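Local coordinates for protein citrate synthase (Pyrobaculum aerophilum, PDB 2IBP) that probably catalyses the condensation of acetyl-CoA with oxaloacetate and water to give citrate and CoA, working as a homodimer whose two disulfide-closed chains are interlinked, at residues Q16-P21 and C394-H399; F111-A116 and T160-H165; F168-E173 and G357-Y362; F221-V226 and A238-A243; A227-D232 and N386-P391. All blocks are in the same frame, centred on the assembly; numbering follows the deposited sequence.

Interaction 1: Q16-P21 and C394-H399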
# COMPACT_ATOMS: atom_id res chain seq x y z
N GLN A 16 -14.81 20.84 -7.62
CA GLN A 16 -15.49 21.42 -6.48
C GLN A 16 -16.46 20.41 -5.89
O GLN A 16 -16.88 19.47 -6.54
CB GLN A 16 -16.14 22.77 -6.82
CG GLN A 16 -16.75 22.87 -8.19
CD GLN A 16 -17.18 24.29 -8.52
OE1 GLN A 16 -17.32 25.14 -7.64
NE2 GLN A 16 -17.38 24.55 -9.80
N SER A 17 -16.72 20.57 -4.60
CA SER A 17 -17.57 19.63 -3.91
C SER A 17 -18.25 20.33 -2.76
O SER A 17 -17.86 21.43 -2.36
CB SER A 17 -16.74 18.46 -3.38
OG SER A 17 -16.11 18.81 -2.16
N PRO A 18 -19.31 19.70 -2.24
CA PRO A 18 -19.99 20.27 -1.09
C PRO A 18 -19.07 20.52 0.11
O PRO A 18 -19.39 21.35 0.95
CB PRO A 18 -21.02 19.20 -0.74
CG PRO A 18 -21.31 18.55 -2.02
CD PRO A 18 -20.00 18.52 -2.76
N CYS A 19 -17.95 19.81 0.17
CA CYS A 19 -17.04 19.88 1.32
C CYS A 19 -15.81 20.76 1.07
O CYS A 19 -15.00 20.97 1.97
CB CYS A 19 -16.56 18.47 1.65
SG CYS A 19 -17.90 17.26 1.83
N GLY A 20 -15.68 21.24 -0.17
CA GLY A 20 -14.54 22.06 -0.56
C GLY A 20 -13.85 21.56 -1.82
O GLY A 20 -14.31 20.62 -2.46
N PRO A 21 -12.72 22.18 -2.17
CA PRO A 21 -12.01 21.79 -3.39
C PRO A 21 -11.31 20.44 -3.31
O PRO A 21 -10.70 20.10 -2.29
CB PRO A 21 -10.98 22.91 -3.56
CG PRO A 21 -10.74 23.41 -2.18
CD PRO A 21 -12.03 23.27 -1.45
N CYS A 394 -15.86 13.46 0.08
CA CYS A 394 -17.08 14.24 0.26
C CYS A 394 -18.27 13.47 -0.27
O CYS A 394 -18.31 13.11 -1.44
CB CYS A 394 -16.95 15.56 -0.49
SG CYS A 394 -18.34 16.65 -0.09
N TYR A 395 -19.23 13.18 0.59
CA TYR A 395 -20.40 12.44 0.16
C TYR A 395 -21.36 13.26 -0.68
O TYR A 395 -21.72 14.40 -0.33
CB TYR A 395 -21.15 11.87 1.37
CG TYR A 395 -22.34 11.03 1.01
CD1 TYR A 395 -22.20 9.69 0.67
CD2 TYR A 395 -23.64 11.54 1.09
CE1 TYR A 395 -23.29 8.88 0.42
CE2 TYR A 395 -24.74 10.75 0.81
CZ TYR A 395 -24.56 9.41 0.50
OH TYR A 395 -25.63 8.59 0.21
N ILE A 396 -21.74 12.66 -1.80
CA ILE A 396 -22.75 13.20 -2.69
C ILE A 396 -23.71 12.07 -3.00
O ILE A 396 -23.35 11.05 -3.59
CB ILE A 396 -22.16 13.77 -3.98
CG1 ILE A 396 -21.15 14.88 -3.67
CG2 ILE A 396 -23.31 14.29 -4.85
CD1 ILE A 396 -20.60 15.60 -4.90
N GLY A 397 -24.93 12.19 -2.51
CA GLY A 397 -25.90 11.13 -2.71
C GLY A 397 -27.07 11.28 -1.78
O GLY A 397 -27.16 12.24 -1.01
N PRO A 398 -27.97 10.28 -1.81
CA PRO A 398 -29.18 10.37 -1.00
C PRO A 398 -28.97 10.06 0.48
O PRO A 398 -27.93 9.53 0.89
CB PRO A 398 -30.08 9.31 -1.63
CG PRO A 398 -29.14 8.28 -2.14
CD PRO A 398 -27.90 9.03 -2.58
N HIS A 399 -29.98 10.40 1.26
CA HIS A 399 -29.99 10.10 2.68
C HIS A 399 -31.37 9.60 3.04
O HIS A 399 -32.35 10.00 2.43
CB HIS A 399 -29.69 11.35 3.51
CG HIS A 399 -28.30 11.86 3.37
ND1 HIS A 399 -27.94 12.80 2.43
CD2 HIS A 399 -27.16 11.55 4.04
CE1 HIS A 399 -26.65 13.06 2.54
NE2 HIS A 399 -26.16 12.33 3.53

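Interaction 2: F111-A116 and T160-H165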
# COMPACT_ATOMS: atom_id res chain seq x y z
N PHE A 111 3.73 -10.04 -7.97
CA PHE A 111 2.94 -10.63 -6.88
C PHE A 111 3.89 -11.35 -5.92
O PHE A 111 3.72 -11.31 -4.70
CB PHE A 111 1.92 -11.62 -7.42
CG PHE A 111 0.73 -10.98 -8.05
CD1 PHE A 111 -0.20 -10.31 -7.26
CD2 PHE A 111 0.47 -11.13 -9.39
CE1 PHE A 111 -1.34 -9.77 -7.81
CE2 PHE A 111 -0.66 -10.57 -9.95
CZ PHE A 111 -1.57 -9.89 -9.16
N ALA A 112 4.87 -12.05 -6.48
CA ALA A 112 5.86 -12.77 -5.68
C ALA A 112 6.64 -11.79 -4.84
O ALA A 112 6.93 -12.08 -3.68
CB ALA A 112 6.81 -13.58 -6.57
N LEU A 113 7.02 -10.64 -5.41
CA LEU A 113 7.75 -9.63 -4.65
C LEU A 113 6.90 -9.15 -3.48
O LEU A 113 7.40 -9.06 -2.36
CB LEU A 113 8.14 -8.42 -5.49
CG LEU A 113 9.54 -8.48 -6.08
CD1 LEU A 113 9.69 -9.65 -7.05
CD2 LEU A 113 9.85 -7.15 -6.76
N GLU A 114 5.64 -8.80 -3.75
CA GLU A 114 4.76 -8.30 -2.68
C GLU A 114 4.68 -9.31 -1.55
O GLU A 114 4.88 -8.97 -0.39
CB GLU A 114 3.33 -8.08 -3.19
CG GLU A 114 3.13 -6.93 -4.13
CD GLU A 114 1.67 -6.79 -4.51
OE1 GLU A 114 0.80 -6.79 -3.61
OE2 GLU A 114 1.39 -6.72 -5.73
N ALA A 115 4.37 -10.56 -1.90
CA ALA A 115 4.20 -11.62 -0.90
C ALA A 115 5.51 -11.98 -0.20
O ALA A 115 5.55 -12.17 1.01
CB ALA A 115 3.57 -12.86 -1.55
N ALA A 116 6.60 -12.03 -0.97
CA ALA A 116 7.90 -12.38 -0.41
C ALA A 116 8.41 -11.32 0.58
O ALA A 116 8.97 -11.64 1.63
CB ALA A 116 8.93 -12.59 -1.54
N THR A 160 17.60 -10.84 -4.33
CA THR A 160 17.49 -12.27 -4.07
C THR A 160 16.07 -12.74 -4.37
O THR A 160 15.86 -13.80 -4.96
CB THR A 160 17.89 -12.59 -2.62
OG1 THR A 160 19.10 -11.88 -2.31
CG2 THR A 160 18.10 -14.08 -2.44
N ILE A 161 15.10 -11.96 -3.92
CA ILE A 161 13.71 -12.28 -4.16
C ILE A 161 13.45 -12.37 -5.67
O ILE A 161 12.88 -13.35 -6.16
CB ILE A 161 12.79 -11.23 -3.53
CG1 ILE A 161 12.90 -11.26 -2.01
CG2 ILE A 161 11.33 -11.50 -3.95
CD1 ILE A 161 12.08 -10.20 -1.32
N VAL A 162 13.87 -11.35 -6.39
CA VAL A 162 13.70 -11.31 -7.84
C VAL A 162 14.34 -12.51 -8.53
O VAL A 162 13.71 -13.19 -9.34
CB VAL A 162 14.22 -9.98 -8.40
CG1 VAL A 162 14.17 -9.97 -9.94
CG2 VAL A 162 13.45 -8.80 -7.80
N ALA A 163 15.62 -12.73 -8.24
CA ALA A 163 16.37 -13.82 -8.86
C ALA A 163 15.80 -15.19 -8.53
O ALA A 163 15.68 -16.05 -9.42
CB ALA A 163 17.84 -13.75 -8.46
N TYR A 164 15.40 -15.42 -7.27
CA TYR A 164 14.85 -16.71 -6.88
C TYR A 164 13.55 -16.97 -7.63
O TYR A 164 13.32 -18.06 -8.13
CB TYR A 164 14.58 -16.77 -5.39
CG TYR A 164 15.79 -17.04 -4.52
CD1 TYR A 164 17.07 -16.89 -5.01
CD2 TYR A 164 15.63 -17.33 -3.17
CE1 TYR A 164 18.18 -17.15 -4.20
CE2 TYR A 164 16.74 -17.54 -2.35
CZ TYR A 164 18.01 -17.43 -2.88
OH TYR A 164 19.13 -17.61 -2.07
N HIS A 165 12.75 -15.93 -7.78
CA HIS A 165 11.52 -16.09 -8.52
C HIS A 165 11.84 -16.43 -9.97
O HIS A 165 11.22 -17.34 -10.56
CB HIS A 165 10.66 -14.85 -8.47
CG HIS A 165 9.33 -15.06 -9.09
ND1 HIS A 165 9.10 -14.84 -10.42
CD2 HIS A 165 8.20 -15.62 -8.59
CE1 HIS A 165 7.85 -15.18 -10.71
NE2 HIS A 165 7.29 -15.66 -9.62

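Interaction 3: F168-E173 and G357-Y362. With ACT (acetate ion), chain C.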
# COMPACT_ATOMS: atom_id res chain seq x y z
N PHE A 168 12.93 -20.11 -10.12
CA PHE A 168 11.79 -20.99 -9.93
C PHE A 168 10.81 -20.93 -11.09
O PHE A 168 10.23 -21.95 -11.44
CB PHE A 168 11.05 -20.70 -8.63
CG PHE A 168 11.79 -21.08 -7.38
CD1 PHE A 168 12.38 -22.32 -7.25
CD2 PHE A 168 11.68 -20.28 -6.26
CE1 PHE A 168 12.99 -22.69 -6.06
CE2 PHE A 168 12.29 -20.64 -5.07
CZ PHE A 168 12.90 -21.86 -4.96
N SER A 169 10.62 -19.74 -11.67
CA SER A 169 9.65 -19.59 -12.77
C SER A 169 10.09 -20.40 -13.99
O SER A 169 9.26 -20.79 -14.82
CB SER A 169 9.48 -18.11 -13.15
OG SER A 169 10.59 -17.63 -13.87
N ARG A 170 11.39 -20.64 -14.10
CA ARG A 170 11.99 -21.39 -15.21
C ARG A 170 12.27 -22.86 -14.84
O ARG A 170 12.93 -23.59 -15.59
CB ARG A 170 13.29 -20.70 -15.65
CG ARG A 170 13.12 -19.61 -16.70
CD ARG A 170 12.11 -18.53 -16.35
NE ARG A 170 11.88 -17.61 -17.47
CZ ARG A 170 11.00 -16.61 -17.47
NH1 ARG A 170 10.23 -16.40 -16.42
NH2 ARG A 170 10.87 -15.84 -18.54
N GLY A 171 11.75 -23.29 -13.70
CA GLY A 171 11.93 -24.65 -13.21
C GLY A 171 13.37 -24.98 -12.87
O GLY A 171 13.79 -26.13 -12.93
N LEU A 172 14.14 -23.95 -12.52
CA LEU A 172 15.55 -24.12 -12.17
C LEU A 172 15.73 -24.03 -10.66
O LEU A 172 14.84 -23.56 -9.95
CB LEU A 172 16.40 -23.04 -12.83
CG LEU A 172 16.23 -22.89 -14.34
CD1 LEU A 172 17.00 -21.69 -14.85
CD2 LEU A 172 16.64 -24.18 -15.06
N GLU A 173 16.84 -24.58 -10.17
CA GLU A 173 17.16 -24.50 -8.75
C GLU A 173 17.66 -23.10 -8.48
O GLU A 173 18.25 -22.47 -9.37
CB GLU A 173 18.23 -25.52 -8.36
CG GLU A 173 17.78 -26.97 -8.52
CD GLU A 173 16.61 -27.31 -7.61
OE1 GLU A 173 16.57 -26.79 -6.48
OE2 GLU A 173 15.74 -28.10 -8.03
N GLY A 357 19.16 -10.89 -21.53
CA GLY A 357 18.31 -12.07 -21.35
C GLY A 357 17.36 -11.93 -20.19
O GLY A 357 16.78 -12.91 -19.73
N ILE A 358 17.18 -10.71 -19.70
CA ILE A 358 16.24 -10.48 -18.60
C ILE A 358 14.86 -10.37 -19.23
O ILE A 358 14.64 -9.55 -20.13
CB ILE A 358 16.55 -9.18 -17.87
CG1 ILE A 358 17.94 -9.29 -17.21
CG2 ILE A 358 15.43 -8.85 -16.86
CD1 ILE A 358 18.44 -8.01 -16.59
N PRO A 359 13.94 -11.28 -18.84
CA PRO A 359 12.60 -11.20 -19.42
C PRO A 359 11.90 -9.88 -19.09
O PRO A 359 12.13 -9.29 -18.04
CB PRO A 359 11.87 -12.40 -18.79
CG PRO A 359 12.94 -13.29 -18.34
CD PRO A 359 14.07 -12.39 -17.90
N TYR A 360 10.99 -9.46 -19.96
CA TYR A 360 10.30 -8.19 -19.77
C TYR A 360 9.64 -8.07 -18.40
O TYR A 360 9.63 -6.98 -17.80
CB TYR A 360 9.18 -8.05 -20.79
CG TYR A 360 9.63 -7.88 -22.21
CD1 TYR A 360 10.44 -6.82 -22.57
CD2 TYR A 360 9.10 -8.68 -23.21
CE1 TYR A 360 10.79 -6.60 -23.90
CE2 TYR A 360 9.45 -8.47 -24.54
CZ TYR A 360 10.28 -7.43 -24.88
OH TYR A 360 10.65 -7.22 -26.20
N GLU A 361 9.03 -9.15 -17.94
CA GLU A 361 8.30 -9.13 -16.68
C GLU A 361 9.19 -8.89 -15.47
O GLU A 361 8.69 -8.63 -14.38
CB GLU A 361 7.46 -10.40 -16.51
CG GLU A 361 8.23 -11.71 -16.47
CD GLU A 361 8.49 -12.36 -17.84
OE1 GLU A 361 8.36 -11.71 -18.90
OE2 GLU A 361 8.85 -13.56 -17.83
N TYR A 362 10.51 -8.97 -15.67
CA TYR A 362 11.47 -8.69 -14.58
C TYR A 362 12.00 -7.26 -14.63
O TYR A 362 12.74 -6.84 -13.74
CB TYR A 362 12.60 -9.72 -14.52
CG TYR A 362 12.10 -11.06 -14.06
CD1 TYR A 362 11.99 -11.35 -12.69
CD2 TYR A 362 11.55 -11.96 -14.95
CE1 TYR A 362 11.45 -12.52 -12.26
CE2 TYR A 362 10.97 -13.13 -14.52
CZ TYR A 362 10.89 -13.40 -13.17
OH TYR A 362 10.31 -14.57 -12.73
C ACT C . 11.21 -11.28 -23.21
O ACT C . 10.62 -11.36 -22.10
OXT ACT C . 10.73 -11.97 -24.14
CH3 ACT C . 12.41 -10.40 -23.42

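Interaction 4: F221-V226 and A238-A243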
# COMPACT_ATOMS: atom_id res chain seq x y z
N PHE A 221 4.73 7.19 -2.32
CA PHE A 221 3.60 7.69 -1.55
C PHE A 221 2.90 6.58 -0.79
O PHE A 221 2.57 6.74 0.40
CB PHE A 221 2.64 8.43 -2.47
CG PHE A 221 1.55 9.17 -1.75
CD1 PHE A 221 1.82 9.86 -0.58
CD2 PHE A 221 0.31 9.33 -2.35
CE1 PHE A 221 0.84 10.58 0.04
CE2 PHE A 221 -0.67 10.06 -1.73
CZ PHE A 221 -0.40 10.70 -0.55
N ALA A 222 2.69 5.44 -1.47
CA ALA A 222 2.06 4.27 -0.84
C ALA A 222 2.86 3.87 0.40
O ALA A 222 2.28 3.58 1.45
CB ALA A 222 1.98 3.10 -1.80
N ALA A 223 4.18 3.85 0.28
CA ALA A 223 5.04 3.53 1.42
C ALA A 223 4.82 4.53 2.55
O ALA A 223 4.79 4.13 3.73
CB ALA A 223 6.50 3.54 0.98
N HIS A 224 4.66 5.81 2.22
CA HIS A 224 4.38 6.83 3.25
C HIS A 224 3.06 6.57 3.94
O HIS A 224 2.94 6.74 5.15
CB HIS A 224 4.30 8.24 2.67
CG HIS A 224 5.63 8.89 2.45
ND1 HIS A 224 6.36 8.70 1.30
CD2 HIS A 224 6.31 9.79 3.19
CE1 HIS A 224 7.44 9.46 1.34
NE2 HIS A 224 7.44 10.12 2.49
N VAL A 225 2.04 6.26 3.17
CA VAL A 225 0.71 6.08 3.76
C VAL A 225 0.71 4.91 4.74
O VAL A 225 0.18 5.00 5.84
CB VAL A 225 -0.36 5.91 2.67
CG1 VAL A 225 -1.72 5.57 3.31
CG2 VAL A 225 -0.48 7.19 1.86
N VAL A 226 1.31 3.81 4.32
CA VAL A 226 1.41 2.64 5.16
C VAL A 226 2.29 2.94 6.36
O VAL A 226 1.90 2.68 7.49
CB VAL A 226 1.93 1.43 4.36
CG1 VAL A 226 2.30 0.28 5.30
CG2 VAL A 226 0.90 1.00 3.32
N ALA A 238 6.17 -3.57 0.73
CA ALA A 238 5.23 -4.42 0.00
C ALA A 238 4.15 -3.55 -0.66
O ALA A 238 3.80 -3.76 -1.82
CB ALA A 238 4.60 -5.46 0.94
N ALA A 239 3.67 -2.53 0.07
CA ALA A 239 2.68 -1.60 -0.47
C ALA A 239 3.25 -0.77 -1.63
O ALA A 239 2.58 -0.55 -2.61
CB ALA A 239 2.13 -0.67 0.62
N ALA A 240 4.49 -0.31 -1.49
CA ALA A 240 5.15 0.42 -2.57
C ALA A 240 5.20 -0.43 -3.84
O ALA A 240 4.91 0.05 -4.94
CB ALA A 240 6.55 0.81 -2.15
N ILE A 241 5.55 -1.71 -3.68
CA ILE A 241 5.59 -2.68 -4.78
C ILE A 241 4.21 -2.85 -5.40
O ILE A 241 4.07 -2.92 -6.61
CB ILE A 241 6.16 -4.01 -4.30
CG1 ILE A 241 7.63 -3.82 -3.93
CG2 ILE A 241 6.00 -5.11 -5.35
CD1 ILE A 241 8.24 -4.99 -3.16
N ALA A 242 3.19 -2.94 -4.55
CA ALA A 242 1.81 -3.05 -5.03
C ALA A 242 1.49 -1.88 -5.95
O ALA A 242 0.88 -2.04 -7.01
CB ALA A 242 0.86 -3.08 -3.84
N ALA A 243 1.90 -0.69 -5.57
CA ALA A 243 1.62 0.48 -6.40
C ALA A 243 2.46 0.44 -7.67
O ALA A 243 1.99 0.76 -8.77
CB ALA A 243 1.90 1.77 -5.62

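Interaction 5: A227-D232 and N386-P391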
# COMPACT_ATOMS: atom_id res chain seq x y z
N ALA A 227 3.45 3.54 6.13
CA ALA A 227 4.34 3.85 7.24
C ALA A 227 3.73 4.82 8.22
O ALA A 227 4.05 4.79 9.42
CB ALA A 227 5.66 4.38 6.74
N SER A 228 2.79 5.65 7.75
CA SER A 228 2.21 6.70 8.60
C SER A 228 1.38 6.15 9.77
O SER A 228 1.13 6.87 10.74
CB SER A 228 1.38 7.70 7.81
OG SER A 228 0.11 7.17 7.47
N THR A 229 0.96 4.89 9.65
CA THR A 229 0.22 4.21 10.71
C THR A 229 1.17 3.52 11.68
O THR A 229 0.74 2.84 12.61
CB THR A 229 -0.70 3.11 10.15
OG1 THR A 229 0.09 2.04 9.60
CG2 THR A 229 -1.65 3.65 9.10
N LEU A 230 2.46 3.67 11.41
CA LEU A 230 3.53 3.02 12.13
C LEU A 230 3.61 1.54 11.82
O LEU A 230 4.20 0.76 12.58
CB LEU A 230 3.52 3.30 13.62
CG LEU A 230 3.70 4.78 13.97
CD1 LEU A 230 3.81 4.91 15.49
CD2 LEU A 230 4.91 5.40 13.30
N SER A 231 3.05 1.15 10.67
CA SER A 231 3.18 -0.20 10.17
C SER A 231 4.66 -0.42 9.85
O SER A 231 5.42 0.52 9.71
CB SER A 231 2.32 -0.42 8.92
OG SER A 231 2.39 -1.76 8.49
N ASP A 232 5.05 -1.68 9.72
CA ASP A 232 6.45 -1.99 9.58
C ASP A 232 7.04 -1.69 8.22
O ASP A 232 6.32 -1.59 7.22
CB ASP A 232 6.70 -3.44 9.94
CG ASP A 232 6.09 -4.38 8.95
OD1 ASP A 232 4.84 -4.59 8.98
OD2 ASP A 232 6.87 -4.92 8.15
N ASN A 386 6.35 11.85 12.24
CA ASN A 386 5.26 11.09 11.67
C ASN A 386 3.91 11.69 11.96
O ASN A 386 3.67 12.22 13.05
CB ASN A 386 5.25 9.67 12.22
CG ASN A 386 4.24 8.79 11.50
OD1 ASN A 386 4.41 8.50 10.32
ND2 ASN A 386 3.17 8.42 12.19
N ARG A 387 3.03 11.60 10.97
CA ARG A 387 1.63 11.93 11.18
C ARG A 387 0.83 10.98 10.32
O ARG A 387 1.05 10.91 9.11
CB ARG A 387 1.30 13.37 10.79
CG ARG A 387 -0.16 13.77 11.05
CD ARG A 387 -0.44 13.79 12.54
NE ARG A 387 -1.72 14.41 12.88
CZ ARG A 387 -1.87 15.70 13.19
NH1 ARG A 387 -0.84 16.53 13.15
NH2 ARG A 387 -3.07 16.16 13.50
N ILE A 388 -0.13 10.29 10.90
CA ILE A 388 -0.97 9.39 10.12
C ILE A 388 -1.74 10.19 9.06
O ILE A 388 -2.23 11.29 9.31
CB ILE A 388 -1.93 8.61 11.01
CG1 ILE A 388 -2.68 7.55 10.21
CG2 ILE A 388 -2.85 9.57 11.74
CD1 ILE A 388 -3.42 6.57 11.08
N PHE A 389 -1.80 9.63 7.85
CA PHE A 389 -2.57 10.28 6.78
C PHE A 389 -4.06 10.18 7.09
O PHE A 389 -4.56 9.11 7.44
CB PHE A 389 -2.20 9.74 5.42
CG PHE A 389 -0.88 10.25 4.91
CD1 PHE A 389 -0.80 11.47 4.25
CD2 PHE A 389 0.28 9.60 5.23
CE1 PHE A 389 0.44 11.96 3.81
CE2 PHE A 389 1.51 10.09 4.84
CZ PHE A 389 1.58 11.26 4.13
N ARG A 390 -4.73 11.33 6.99
CA ARG A 390 -6.15 11.45 7.32
C ARG A 390 -6.93 12.23 6.25
O ARG A 390 -7.55 13.25 6.57
CB ARG A 390 -6.29 12.21 8.65
CG ARG A 390 -5.76 11.48 9.87
CD ARG A 390 -5.78 12.37 11.11
NE ARG A 390 -5.32 11.67 12.31
CZ ARG A 390 -4.97 12.26 13.45
NH1 ARG A 390 -4.98 13.58 13.54
NH2 ARG A 390 -4.57 11.53 14.48
N PRO A 391 -6.87 11.81 4.99
CA PRO A 391 -7.62 12.53 3.97
C PRO A 391 -9.09 12.20 4.13
O PRO A 391 -9.46 11.41 5.01
CB PRO A 391 -7.10 11.93 2.66
CG PRO A 391 -6.79 10.50 3.05
CD PRO A 391 -6.21 10.61 4.44

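Interaction 1: Q16-P21 and C394-H399
The disulfide between Cys19 and Cys394 ties the two ends of the chain together and turns the polypeptide between them into a covalent ring; in the dimer the two rings are interlinked as a catenane, the feature that stabilises this thermophilic enzyme. The bond Cys19 SG-Cys394 SG measures 2.1 Å, with a right-handed torsion of 75° about it. The cysteines reach it differently: Cys394 sends its sulfur opposite the backbone N (chi1 -172°), whereas the sulfur of Cys19 lies beside its own N (chi1 -51°). Proline packs against the link, Pro18 CD lying 3.7 Å from Cys394 SG. The same ring crosses the end of Ile396 at about a right angle, with Pro18 CD 3.7 Å from Ile396 CD1, so an apolar patch flanks the sulfur bridge. Cys19 is presented by a type I turn from Ser17 to Gly20, closed by Gly20 N to Ser17 O at 3.1 Å. Serine suits the first position because Ser17 OG works twice: it accepts from Cys19 N (3.1 Å), making an ST turn, and gives its hydrogen to Gly20 O (2.6 Å), in the carbonyl plane on a lone pair. Gly20 follows with a positive phi that a side chain would make unfavourable. The turn joins the short strands 14-15 and 22-23, and Cys394 and Tyr395 are the last two residues of strand 392-395. That strand pairs in parallel with one of the second subunit, while Ser17 packs on Leu30 and Ile396 on Ser33 of that subunit.

Interaction 2: F111-A116 and T160-H165
Ile161 and Ala116 meet where helix 109-123 packs on the long helix 141-169, a crossing of two helices inside the mainly helical citrate synthase fold. The short segments run at 130° to one another, with axes 9.8 Å apart at closest approach. The branch methyl of Ile161 does most of the work: Ile161 CG2 touches Ala116 CB at 3.6 Å and also Leu113 CD1 at 4.0 Å. It points into the seam because CG1 takes the place beside the backbone N (chi1 -66°), leaving CG2 opposite that N. Alanine suits position 116, since a single methyl lets the bulkier isoleucine come close. Leu113 reaches across with its chi1 turned well off a staggered value, at -94°, and lays Leu113 CD1 3.9 Å from Val162 CG2. A second shell backs these residues. Pro365 of helix 363-382 touches both Leu113 and Val162, and Ile101 of helix 95-103 lies against Ala116 and His165. On its far flank the helix 109-123 meets the second subunit, where Glu114 OE2 hydrogen-bonds Ser235 OG of that chain. His165, beside Ala112, is a polar ring in this buried setting, and both nitrogens are provided for: His165 ND1 pairs with Tyr362 OH, and His165 NE2 gives its hydrogen to the backbone O of Leu104.

Interaction 3: F168-E173 and G357-Y362
Ser169 and Tyr362 form the close, inner side of this contact, and Arg170 with Glu361 the outer side toward solvent. Tyr362 is buried: its hydroxyl is engaged by His165, its ring meets Tyr166 edge-to-face, and Ser169 OG stands 3.3 Å from Tyr362 OH. Ser169 OG hydrogen-bonds Tyr166 O, one turn back, and accepts a hydrogen from Arg170 NH1 at 2.9 Å, nearly within the guanidinium plane. That bond and the salt bridge to Glu361 together limit the turning of the guanidinium. A bend at chi2 (54°) lets the Arg170 chain bring NH1 back to Ser169 while NH2 faces the partner loop. Helix 141-169 ends in a Schellman motif with Gly171 as its C-prime residue, the positive phi suiting glycine; the partner loop, 357-362, leads from helix 349-356 into helix 363-382. Outside, the charged ends come from opposite directions, and Arg170 NH2 bonds Glu361 OE2 at 3.1 Å in a salt bridge, the carboxylate set 31° from the guanidinium plane. Glu361 has two conformers, and the bridge belongs to one, so this side is probably mobile. Pro359 CG lies 3.3 Å from Arg170 NH2. Beyond it acetate O, probably from the crystallisation liquor, accepts from Tyr360 N at 2.9 Å, and the acetate methyl rests over the centre of one face of the Tyr360 ring. An alanine at Tyr360 would keep that backbone bond but is likely to leave the methyl without its aromatic floor, and Val257 and Leu261 of helix 252-263 without their ring contact. Arg170 NH1 lies at the Tyr362 ring edge, 3.9 Å from Tyr362 CE2.

Interaction 4: F221-V226 and A238-A243
Flat groups frame, but do not enter, the seam in which Ala222, Ala223 and Val226 meet Ala239, Ala240 and Ala243. The Phe221 ring turns away from it: Val225 CG2 lies 4.1 Å above one face, toward the rim, and the ring meets Phe221 of the second subunit with planes about 85° apart. His224 likewise faces elsewhere, its ring meeting that of Tyr382. The seam itself is a close helical hairpin, helices 218-227 and 233-244 being joined by a short loop. Their segments run at 144°, roughly antiparallel, with axes only 7.6 Å apart, and alanine is what permits such closeness. Ala222 CB sits over the backbone of its neighbour, 3.8 Å from Ala239 O, and reaches Ala243 CB at 4.0 Å. Beside it Ala223 CB and Ala240 CB meet methyl to methyl at 4.2 Å. Ile241, by contrast, faces away, onto Val117 of helix 109-123 and Trp375 of helix 363-382, which also covers Ala240. The second subunit lies against the hairpin too, and the backbone carbonyls of Ala242 and Ala243 bond Ser231 OG and Thr229 OG1 of that chain. This is consistent with the sandwich of antiparallel helices through which citrate synthases dimerise. Packing is tightest at the end of the seam nearest the connecting loop, where Val226 places one methyl opposite its carbonyl carbon and beside its N (chi1 168° for the other branch), bringing Val226 CG2 within 3.4 Å of Ala239 CB, closer than carbons usually sit.

Interaction 5: A227-D232 and N386-P391
Two first torsions bring Ser228 and the loop 386-391 together: Ser228 holds OG between its backbone N and carbonyl carbon (chi1 77°), and Asn386 extends its amide opposite its own N (chi1 -172°). The site is the C-terminal end of helix 218-227, where a Schellman motif with Leu230 at positive phi turns the chain toward helix 233-244. Three hydrogen bonds hold Ser228, two of them from the loop 386-391. Ser228 OG gives its hydrogen to Val225 O in the last turn and accepts from Phe389 N at 3.1 Å. Ser228 O takes Asn386 ND2 at 2.9 Å, almost straight (175°) and in the amide plane, though the donor stands above the carbonyl plane. Ile388 CA adds a CH...O contact to Ser228 O at 3.3 Å. With a leucine in place of Asn386, Ser228 O would probably lose its side-chain N-H donor, no apolar branch being able to replace it. Asn386 OD1, by contrast, is buried without a partner in the model. Arg387 forms a salt bridge with Glu27 of the second subunit. An apolar contact flanks the polar pair, Thr229 CG2 meeting Ile388 CD1 at 3.9 Å; separately, Ser228 OG lies at the edge of the Phe389 ring, 3.3 Å from Phe389 CD2.

In the fold
Interactions 2 and 4 are core contacts between helices, made by aliphatic side chains, nearly all alanine in 4 and larger branched ones in 2, without polar links across them; they touch each other where Glu114 and Leu113 pack on Ile241. Interactions 3 and 5 lie at helix ends and loops, and there the chemistry turns polar: a charged pair near solvent in 3, side-chain to backbone bonds in the partly buried 5. Interactions 2 and 3 share helix 141-169 and join through His165 and Tyr362, whereas 4 and 5 adjoin in sequence where helix 218-227 ends, and meet at Phe389. Interaction 1, a surface contact about 25 Å from interaction 5 between centres, is covalent and encloses the other four in sequence. All but interaction 3 also touch the second subunit.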